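Local coordinates for small TOPRIM domain protein (Geobacillus stearothermophilus, PDB 2FCJ) that is of unknown function but carries a Toprim domain, the fold shared with topoisomerases and DnaG-type primases, and so may act on nucleic acids, at residues A[14-22]-A[89-98]; A[35-45]-A[65-74]. All blocks are in the same frame, centred on the assembly; numbering follows the deposited sequence.

Interaction 1 of 2, residues A[14-22]-A[89-98]; sequences SDKQKVAAV and VAAAPIWHLA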
loop_
_atom_site.group_PDB
_atom_site.type_symbol
_atom_site.label_atom_id
_atom_site.label_comp_id
_atom_site.label_asym_id
_atom_site.label_seq_id
_atom_site.Cartn_x
_atom_site.Cartn_y
_atom_site.Cartn_z
ATOM N N SER A 14 -10.253 2.838 -5.052
ATOM C CA SER A 14 -9.582 3.458 -6.184
ATOM C C SER A 14 -8.070 3.408 -6.009
ATOM O O SER A 14 -7.334 3.281 -6.986
ATOM C CB SER A 14 -10.064 4.895 -6.403
ATOM O OG SER A 14 -9.978 5.657 -5.214
ATOM N N ASP A 15 -7.611 3.484 -4.761
ATOM C CA ASP A 15 -6.182 3.352 -4.475
ATOM C C ASP A 15 -5.722 1.998 -4.988
ATOM O O ASP A 15 -4.647 1.888 -5.555
ATOM C CB ASP A 15 -5.899 3.370 -2.967
ATOM C CG ASP A 15 -6.219 4.689 -2.310
ATOM O OD1 ASP A 15 -6.424 5.700 -3.021
ATOM O OD2 ASP A 15 -6.301 4.700 -1.058
ATOM N N LYS A 16 -6.486 0.955 -4.671
ATOM C CA LYS A 16 -6.125 -0.407 -5.047
ATOM C C LYS A 16 -6.010 -0.564 -6.557
ATOM O O LYS A 16 -5.017 -1.082 -7.061
ATOM C CB LYS A 16 -7.148 -1.386 -4.481
ATOM C CG LYS A 16 -6.953 -2.821 -4.909
ATOM C CD LYS A 16 -7.587 -3.731 -3.877
ATOM C CE LYS A 16 -7.982 -5.071 -4.453
ATOM N NZ LYS A 16 -8.577 -5.921 -3.391
ATOM N N GLN A 17 -7.021 -0.093 -7.278
ATOM C CA GLN A 17 -7.006 -0.181 -8.728
ATOM C C GLN A 17 -5.834 0.604 -9.327
ATOM O O GLN A 17 -5.174 0.140 -10.253
ATOM C CB GLN A 17 -8.342 0.298 -9.293
ATOM C CG GLN A 17 -9.532 -0.440 -8.710
ATOM C CD GLN A 17 -9.734 -1.820 -9.319
ATOM O OE1 GLN A 17 -10.340 -1.958 -10.382
ATOM N NE2 GLN A 17 -9.254 -2.850 -8.627
ATOM N N LYS A 18 -5.561 1.779 -8.772
ATOM C CA LYS A 18 -4.481 2.628 -9.267
ATOM C C LYS A 18 -3.116 1.981 -9.048
ATOM O O LYS A 18 -2.266 1.969 -9.940
ATOM C CB LYS A 18 -4.531 3.958 -8.531
ATOM C CG LYS A 18 -3.503 4.959 -8.971
ATOM C CD LYS A 18 -3.929 6.342 -8.528
ATOM C CE LYS A 18 -3.012 7.405 -9.091
ATOM N NZ LYS A 18 -3.709 8.706 -9.065
ATOM N N VAL A 19 -2.907 1.449 -7.852
ATOM C CA VAL A 19 -1.690 0.702 -7.574
ATOM C C VAL A 19 -1.524 -0.492 -8.512
ATOM O O VAL A 19 -0.448 -0.714 -9.076
ATOM C CB VAL A 19 -1.669 0.205 -6.122
ATOM C CG1 VAL A 19 -0.537 -0.779 -5.924
ATOM C CG2 VAL A 19 -1.543 1.375 -5.166
ATOM N N ALA A 20 -2.589 -1.273 -8.672
ATOM C CA ALA A 20 -2.530 -2.468 -9.500
ATOM C C ALA A 20 -2.157 -2.130 -10.935
ATOM O O ALA A 20 -1.521 -2.932 -11.614
ATOM C CB ALA A 20 -3.854 -3.210 -9.456
ATOM N N ALA A 21 -2.604 -0.966 -11.404
ATOM C CA ALA A 21 -2.367 -0.544 -12.779
ATOM C C ALA A 21 -0.906 -0.194 -13.040
ATOM O O ALA A 21 -0.426 -0.339 -14.165
ATOM C CB ALA A 21 -3.277 0.625 -13.147
ATOM N N VAL A 22 -0.182 0.231 -12.006
ATOM C CA VAL A 22 1.215 0.599 -12.222
ATOM C C VAL A 22 2.180 -0.563 -12.080
ATOM O O VAL A 22 3.311 -0.495 -12.547
ATOM C CB VAL A 22 1.675 1.820 -11.395
ATOM C CG1 VAL A 22 0.618 2.903 -11.412
ATOM C CG2 VAL A 22 2.011 1.424 -9.981
ATOM N N VAL A 89 -3.306 9.371 -2.255
ATOM C CA VAL A 89 -2.835 8.441 -3.256
ATOM C C VAL A 89 -3.643 8.627 -4.536
ATOM O O VAL A 89 -3.111 8.566 -5.650
ATOM C CB VAL A 89 -2.981 6.998 -2.735
ATOM C CG1 VAL A 89 -2.589 6.008 -3.812
ATOM C CG2 VAL A 89 -2.132 6.817 -1.490
ATOM N N ALA A 90 -4.934 8.915 -4.368
ATOM C CA ALA A 90 -5.837 9.128 -5.491
ATOM C C ALA A 90 -5.476 10.361 -6.314
ATOM O O ALA A 90 -5.796 10.438 -7.497
ATOM C CB ALA A 90 -7.276 9.233 -4.997
ATOM N N ALA A 91 -4.874 11.354 -5.668
ATOM C CA ALA A 91 -4.606 12.634 -6.319
ATOM C C ALA A 91 -3.267 12.597 -7.052
ATOM O O ALA A 91 -3.057 13.310 -8.042
ATOM C CB ALA A 91 -4.619 13.760 -5.292
ATOM N N ALA A 92 -2.361 11.762 -6.555
ATOM C CA ALA A 92 -0.999 11.739 -7.065
ATOM C C ALA A 92 -0.959 11.308 -8.519
ATOM O O ALA A 92 -1.726 10.459 -8.948
ATOM C CB ALA A 92 -0.136 10.821 -6.210
ATOM N N PRO A 93 -0.051 11.905 -9.302
ATOM C CA PRO A 93 0.101 11.461 -10.674
ATOM C C PRO A 93 0.564 10.019 -10.728
ATOM O O PRO A 93 1.301 9.550 -9.847
ATOM C CB PRO A 93 1.210 12.373 -11.232
ATOM C CG PRO A 93 1.352 13.474 -10.290
ATOM C CD PRO A 93 0.882 12.990 -8.959
ATOM N N ILE A 94 0.137 9.321 -11.768
ATOM C CA ILE A 94 0.554 7.942 -11.957
ATOM C C ILE A 94 2.076 7.777 -11.866
ATOM O O ILE A 94 2.565 6.841 -11.236
ATOM C CB ILE A 94 -0.026 7.360 -13.263
ATOM C CG1 ILE A 94 -1.554 7.226 -13.147
ATOM C CG2 ILE A 94 0.582 6.002 -13.556
ATOM C CD1 ILE A 94 -2.233 6.638 -14.383
ATOM N N TRP A 95 2.831 8.698 -12.444
ATOM C CA TRP A 95 4.277 8.564 -12.451
ATOM C C TRP A 95 4.836 8.682 -11.036
ATOM O O TRP A 95 5.847 8.053 -10.723
ATOM C CB TRP A 95 4.942 9.559 -13.432
ATOM C CG TRP A 95 4.748 10.967 -13.075
ATOM C CD1 TRP A 95 3.782 11.799 -13.542
ATOM C CD2 TRP A 95 5.484 11.697 -12.097
ATOM N NE1 TRP A 95 3.899 13.027 -12.948
ATOM C CE2 TRP A 95 4.945 12.993 -12.063
ATOM C CE3 TRP A 95 6.587 11.403 -11.292
ATOM C CZ2 TRP A 95 5.425 13.977 -11.208
ATOM C CZ3 TRP A 95 7.090 12.398 -10.465
ATOM C CH2 TRP A 95 6.506 13.666 -10.432
ATOM N N HIS A 96 4.179 9.461 -10.176
ATOM C CA HIS A 96 4.681 9.660 -8.817
ATOM C C HIS A 96 4.450 8.380 -8.019
ATOM O O HIS A 96 5.348 7.896 -7.339
ATOM C CB HIS A 96 4.031 10.875 -8.113
ATOM C CG HIS A 96 4.395 10.993 -6.664
ATOM N ND1 HIS A 96 5.669 11.306 -6.234
ATOM C CD2 HIS A 96 3.643 10.886 -5.547
ATOM C CE1 HIS A 96 5.685 11.369 -4.911
ATOM N NE2 HIS A 96 4.469 11.108 -4.469
ATOM N N LEU A 97 3.253 7.813 -8.113
ATOM C CA LEU A 97 2.960 6.550 -7.447
ATOM C C LEU A 97 3.932 5.484 -7.929
ATOM O O LEU A 97 4.497 4.720 -7.132
ATOM C CB LEU A 97 1.539 6.151 -7.789
ATOM C CG LEU A 97 1.045 4.851 -7.176
ATOM C CD1 LEU A 97 1.203 4.862 -5.660
ATOM C CD2 LEU A 97 -0.405 4.576 -7.577
ATOM N N ALA A 98 4.160 5.434 -9.236
ATOM C CA ALA A 98 5.110 4.482 -9.788
ATOM C C ALA A 98 6.504 4.669 -9.185
ATOM O O ALA A 98 7.167 3.690 -8.846
ATOM C CB ALA A 98 5.156 4.595 -11.303
HETATM O O HOH W 1 -6.452 8.205 -2.074
#

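Interaction 2 of 2, residues A[35-45]-A[65-74]; sequences TISDARLEELA and KLRRQFRRMF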
loop_
_atom_site.group_PDB
_atom_site.type_symbol
_atom_site.label_atom_id
_atom_site.label_comp_id
_atom_site.label_asym_id
_atom_site.label_seq_id
_atom_site.Cartn_x
_atom_site.Cartn_y
_atom_site.Cartn_z
ATOM N N THR A 35 -12.056 2.058 7.568
ATOM C CA THR A 35 -11.504 1.541 8.813
ATOM C C THR A 35 -11.533 0.020 8.846
ATOM O O THR A 35 -12.365 -0.616 8.198
ATOM C CB THR A 35 -12.266 2.078 10.033
ATOM O OG1 THR A 35 -13.642 1.682 9.947
ATOM C CG2 THR A 35 -12.175 3.592 10.087
ATOM N N ILE A 36 -10.619 -0.555 9.620
ATOM C CA ILE A 36 -10.525 -1.998 9.799
ATOM C C ILE A 36 -10.388 -2.256 11.294
ATOM O O ILE A 36 -9.703 -1.514 11.996
ATOM C CB ILE A 36 -9.297 -2.581 9.045
ATOM C CG1 ILE A 36 -9.126 -4.076 9.335
ATOM C CG2 ILE A 36 -8.024 -1.820 9.413
ATOM C CD1 ILE A 36 -8.222 -4.810 8.336
ATOM N N SER A 37 -11.114 -3.243 11.800
ATOM C CA SER A 37 -11.049 -3.525 13.220
ATOM C C SER A 37 -9.683 -4.055 13.603
ATOM O O SER A 37 -8.978 -4.697 12.803
ATOM C CB SER A 37 -12.092 -4.561 13.609
ATOM O OG SER A 37 -11.784 -5.803 13.003
ATOM N N ASP A 38 -9.336 -3.849 14.863
ATOM C CA ASP A 38 -8.123 -4.438 15.393
ATOM C C ASP A 38 -8.090 -5.941 15.113
ATOM O O ASP A 38 -7.046 -6.492 14.777
ATOM C CB ASP A 38 -8.016 -4.206 16.896
ATOM C CG ASP A 38 -7.649 -2.775 17.261
ATOM O OD1 ASP A 38 -7.352 -1.935 16.381
ATOM O OD2 ASP A 38 -7.569 -2.524 18.482
ATOM N N ALA A 39 -9.197 -6.632 15.355
ATOM C CA ALA A 39 -9.214 -8.086 15.210
ATOM C C ALA A 39 -8.955 -8.525 13.767
ATOM O O ALA A 39 -8.223 -9.485 13.521
ATOM C CB ALA A 39 -10.539 -8.656 15.708
ATOM N N ARG A 40 -9.548 -7.830 12.804
ATOM C CA ARG A 40 -9.271 -8.142 11.401
ATOM C C ARG A 40 -7.814 -7.851 11.027
ATOM O O ARG A 40 -7.170 -8.613 10.312
ATOM C CB ARG A 40 -10.235 -7.395 10.468
ATOM C CG ARG A 40 -11.692 -7.844 10.552
ATOM C CD ARG A 40 -12.553 -7.094 9.540
ATOM N NE ARG A 40 -12.062 -7.273 8.176
ATOM C CZ ARG A 40 -12.629 -8.067 7.273
ATOM N NH1 ARG A 40 -12.100 -8.182 6.062
ATOM N NH2 ARG A 40 -13.729 -8.744 7.580
ATOM N N LEU A 41 -7.262 -6.782 11.588
ATOM C CA LEU A 41 -5.855 -6.466 11.370
ATOM C C LEU A 41 -4.929 -7.514 11.973
ATOM O O LEU A 41 -3.950 -7.898 11.355
ATOM C CB LEU A 41 -5.549 -5.085 11.939
ATOM C CG LEU A 41 -4.227 -4.478 11.498
ATOM C CD1 LEU A 41 -4.056 -4.617 9.985
ATOM C CD2 LEU A 41 -4.151 -3.027 11.912
ATOM N N GLU A 42 -5.227 -7.965 13.187
ATOM C CA GLU A 42 -4.443 -9.028 13.802
ATOM C C GLU A 42 -4.491 -10.291 12.952
ATOM O O GLU A 42 -3.469 -10.952 12.758
ATOM C CB GLU A 42 -4.945 -9.335 15.220
ATOM C CG GLU A 42 -4.228 -10.485 15.924
ATOM C CD GLU A 42 -4.756 -10.735 17.323
ATOM O OE1 GLU A 42 -5.806 -10.161 17.676
ATOM O OE2 GLU A 42 -4.121 -11.514 18.065
ATOM N N GLU A 43 -5.679 -10.654 12.476
ATOM C CA GLU A 43 -5.824 -11.817 11.607
ATOM C C GLU A 43 -4.969 -11.666 10.358
ATOM O O GLU A 43 -4.292 -12.608 9.942
ATOM C CB GLU A 43 -7.282 -11.989 11.194
ATOM C CG GLU A 43 -8.183 -12.553 12.266
ATOM C CD GLU A 43 -9.549 -12.927 11.718
ATOM O OE1 GLU A 43 -9.811 -12.640 10.530
ATOM O OE2 GLU A 43 -10.350 -13.522 12.465
ATOM N N LEU A 44 -5.050 -10.498 9.734
ATOM C CA LEU A 44 -4.238 -10.222 8.562
ATOM C C LEU A 44 -2.746 -10.358 8.864
ATOM O O LEU A 44 -2.008 -10.961 8.096
ATOM C CB LEU A 44 -4.553 -8.825 8.045
ATOM C CG LEU A 44 -3.937 -8.422 6.713
ATOM C CD1 LEU A 44 -4.438 -9.347 5.614
ATOM C CD2 LEU A 44 -4.308 -6.971 6.431
ATOM N N ALA A 45 -2.290 -9.767 9.966
ATOM C CA ALA A 45 -0.883 -9.867 10.353
ATOM C C ALA A 45 -0.471 -11.322 10.502
ATOM O O ALA A 45 0.628 -11.728 10.090
ATOM C CB ALA A 45 -0.612 -9.089 11.648
ATOM N N LYS A 65 -4.456 8.039 10.933
ATOM C CA LYS A 65 -5.170 7.156 11.855
ATOM C C LYS A 65 -4.883 5.683 11.546
ATOM O O LYS A 65 -4.680 4.855 12.440
ATOM C CB LYS A 65 -6.675 7.408 11.762
ATOM C CG LYS A 65 -7.509 6.628 12.763
ATOM C CD LYS A 65 -8.846 7.323 13.023
ATOM C CE LYS A 65 -9.865 6.969 11.941
ATOM N NZ LYS A 65 -11.273 7.218 12.387
ATOM N N LEU A 66 -4.931 5.343 10.266
ATOM C CA LEU A 66 -4.638 3.996 9.837
ATOM C C LEU A 66 -3.180 3.649 10.101
ATOM O O LEU A 66 -2.877 2.588 10.623
ATOM C CB LEU A 66 -4.963 3.862 8.356
ATOM C CG LEU A 66 -4.930 2.450 7.784
ATOM C CD1 LEU A 66 -5.963 1.563 8.486
ATOM C CD2 LEU A 66 -5.218 2.500 6.290
ATOM N N ARG A 67 -2.283 4.586 9.840
ATOM C CA ARG A 67 -0.880 4.324 10.158
ATOM C C ARG A 67 -0.677 4.069 11.643
ATOM O O ARG A 67 0.092 3.181 12.030
ATOM C CB ARG A 67 0.019 5.468 9.719
ATOM C CG ARG A 67 0.134 5.600 8.226
ATOM C CD ARG A 67 1.298 6.483 7.886
ATOM N NE ARG A 67 1.256 6.865 6.488
ATOM C CZ ARG A 67 1.656 6.076 5.495
ATOM N NH1 ARG A 67 2.161 4.876 5.757
ATOM N NH2 ARG A 67 1.577 6.505 4.239
ATOM N N ARG A 68 -1.347 4.845 12.484
ATOM C CA ARG A 68 -1.202 4.694 13.917
ATOM C C ARG A 68 -1.692 3.324 14.372
ATOM O O ARG A 68 -1.051 2.665 15.196
ATOM C CB ARG A 68 -1.974 5.791 14.642
ATOM C CG ARG A 68 -1.710 5.768 16.138
ATOM C CD ARG A 68 -2.334 6.956 16.828
ATOM N NE ARG A 68 -3.710 7.130 16.391
ATOM C CZ ARG A 68 -4.383 8.271 16.464
ATOM N NH1 ARG A 68 -3.823 9.349 17.001
ATOM N NH2 ARG A 68 -5.632 8.321 16.032
ATOM N N GLN A 69 -2.812 2.885 13.804
ATOM C CA GLN A 69 -3.340 1.562 14.117
ATOM C C GLN A 69 -2.332 0.488 13.721
ATOM O O GLN A 69 -2.106 -0.480 14.460
ATOM C CB GLN A 69 -4.659 1.338 13.395
ATOM C CG GLN A 69 -5.337 0.072 13.826
ATOM C CD GLN A 69 -6.560 -0.221 13.018
ATOM O OE1 GLN A 69 -6.732 0.298 11.908
ATOM N NE2 GLN A 69 -7.422 -1.076 13.557
ATOM N N PHE A 70 -1.752 0.636 12.537
ATOM C CA PHE A 70 -0.772 -0.332 12.069
ATOM C C PHE A 70 0.476 -0.371 12.943
ATOM O O PHE A 70 1.058 -1.430 13.142
ATOM C CB PHE A 70 -0.395 -0.092 10.601
ATOM C CG PHE A 70 -1.297 -0.806 9.616
ATOM C CD1 PHE A 70 -2.632 -0.467 9.493
ATOM C CD2 PHE A 70 -0.821 -1.850 8.841
ATOM C CE1 PHE A 70 -3.468 -1.135 8.585
ATOM C CE2 PHE A 70 -1.652 -2.510 7.936
ATOM C CZ PHE A 70 -2.970 -2.148 7.819
ATOM N N ARG A 71 0.941 0.785 13.403
ATOM C CA ARG A 71 2.141 0.800 14.232
ATOM C C ARG A 71 1.922 0.011 15.524
ATOM O O ARG A 71 2.844 -0.638 16.034
ATOM C CB ARG A 71 2.580 2.235 14.514
ATOM C CG ARG A 71 3.210 2.926 13.317
ATOM C CD ARG A 71 4.032 4.117 13.761
ATOM N NE ARG A 71 3.191 5.075 14.469
ATOM C CZ ARG A 71 2.526 6.058 13.876
ATOM N NH1 ARG A 71 2.643 6.236 12.569
ATOM N NH2 ARG A 71 1.790 6.896 14.601
ATOM N N ARG A 72 0.663 -0.013 15.973
ATOM C CA ARG A 72 0.266 -0.710 17.199
ATOM C C ARG A 72 -0.033 -2.196 16.942
ATOM O O ARG A 72 0.400 -3.060 17.705
ATOM C CB ARG A 72 -0.938 0.002 17.829
ATOM C CG ARG A 72 -1.543 -0.687 19.054
ATOM C CD ARG A 72 -2.645 0.162 19.710
ATOM N NE ARG A 72 -3.695 0.548 18.767
ATOM C CZ ARG A 72 -4.749 -0.209 18.457
ATOM N NH1 ARG A 72 -4.910 -1.389 19.041
ATOM N NH2 ARG A 72 -5.651 0.219 17.577
ATOM N N MET A 73 -0.779 -2.485 15.877
ATOM C CA MET A 73 -1.291 -3.852 15.626
ATOM C C MET A 73 -0.434 -4.691 14.658
ATOM O O MET A 73 -0.524 -5.922 14.643
ATOM C CB MET A 73 -2.733 -3.788 15.093
ATOM C CG MET A 73 -3.754 -3.179 16.047
ATOM S SD MET A 73 -4.031 -4.196 17.510
ATOM C CE MET A 73 -4.462 -5.787 16.782
ATOM N N PHE A 74 0.287 -4.017 13.768
ATOM C CA PHE A 74 0.925 -4.711 12.645
ATOM C C PHE A 74 2.251 -4.023 12.369
ATOM O O PHE A 74 2.457 -3.468 11.300
ATOM C CB PHE A 74 -0.000 -4.621 11.435
ATOM C CG PHE A 74 0.308 -5.614 10.318
ATOM C CD1 PHE A 74 1.458 -6.407 10.323
ATOM C CD2 PHE A 74 -0.557 -5.718 9.237
ATOM C CE1 PHE A 74 1.716 -7.302 9.256
ATOM C CE2 PHE A 74 -0.293 -6.583 8.191
ATOM C CZ PHE A 74 0.832 -7.384 8.211
HETATM O O HOH W 2 -8.873 1.525 10.989
#

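Interaction 1 of 2, residues A[14-22]-A[89-98]
Lys-18 reaches from its helix into the turn at 89-92, where its ammonium sits among three backbone carbonyls. The bond from NZ to Ala-92 O is short, 2.6 Å, and meets the carbonyl almost head-on (C=O...N 161°); those to Ala-90 O, at 3.1 Å, and Val-89 O are weak. CG stands opposite the backbone N (chi1 -178°) and the chain stays extended beyond it, which carries NZ the full length of the side chain. On the way CG presses against Leu-97 CD2 at 3.4 Å, tighter than usual for two carbons. Replaced by alanine, the residue would take the ammonium with it, which would probably cost Ala-92 O its strong donor, leave the two weakly bonded carbonyls without theirs and open a gap beside Leu-97 CD2.

One turn earlier a water lies 2.7 Å from Asp-15 OD1 and takes a hydrogen bond from Ala-90 N at 2.8 Å, bridging the two segments. The Asp-15 side chain crosses that of Val-89 at about a right angle, Asp-15 OD1 lying 3.7 Å from Val-89 CB. Farther along the helix Val-22 CG1 meets Ile-94 CG2 at 3.8 Å, while Val-19 borders Leu-97.

Behind this shell Val-89 N is hydrogen-bonded to Asp-58, and Val-19, Val-89 and Leu-97 all rest on Leu-56 of strand 52-56. Helices 14-22 and 94-98 cross at -75°, packed together on one face of the parallel sheet, in the layered alpha/beta arrangement of a Toprim domain.

Interaction 2 of 2, residues A[35-45]-A[65-74]
Ile-36 meets the second helix in two ways, with a methyl and with its carbonyl. Its CG2 lies 4.1 Å from Leu-66 CD1, and its carbonyl O receives the amide of Gln-69 through NE2 at 2.8 Å, an almost straight bond (170°) with the oxygen in the amide plane. The other end of that amide is tied back through a water, which donates to Gln-69 OE1 and accepts from Ile-36 N, so both ends of the amide are held to one residue.

Ser-37 caps helix 38-45, its OG accepting from Arg-40 N. Next, Asp-38 turns its carboxylate to the second helix. OD1 takes Gln-69 NE2 on its anti lone pair at 3.0 Å and Arg-72 NH2 on its syn side, while OD2 meets Arg-72 NH1 at 2.9 Å from above the carboxylate plane. In this salt bridge the guanidinium grips end-on through NH1 and NH2, one to each oxygen, its plane 53° from that of the carboxylate. Met-73 bends at chi2 and chi3, bringing CE alongside Asp-38 and near Glu-42 CB.

Leu-41 fills the middle with both branches. CD1 sits over a face of Phe-70, 3.9 Å from the ring centroid, and at the edge of Phe-74; CD2 packs on Met-73 CB at 3.6 Å and on Gln-69 CG. Leu-44 only borders Phe-74, but Ala-45 CB sits over a face of that ring, somewhat off centre, 3.7 Å from its centroid, a CH-pi contact.

Chemistry therefore changes along the helix, from a polar clamp at its N-terminal end to aromatic packing farther along, from Leu-41 to Ala-45. Because Asp-38 lies in the first turn and OD1 serves two donors, its negative charge is probably well stabilised, and Gln-69, bonded at both amide ends, is likely to be fixed against flipping.

In the fold
The two contacts lie on opposite sides of the chain's centre, their centres 22 Å apart, and no atom of one touches the other. Between them runs the four-stranded parallel sheet: interaction 1 pairs helices 13-22 and 94-103, interaction 2 helices 38-47 and 61-73. Each is partly buried, with its buried aliphatic or aromatic side chains resting on the strands, and both lean on strands 6-10 and 52-56, which sit in the middle of the sheet. Their polar chemistry differs. In interaction 1 a lysine serves backbone carbonyls of a turn, whereas in interaction 2 charged side chains of two helices pair directly. Aromatic rings take part across the second contact, while the first relies on aliphatic side chains.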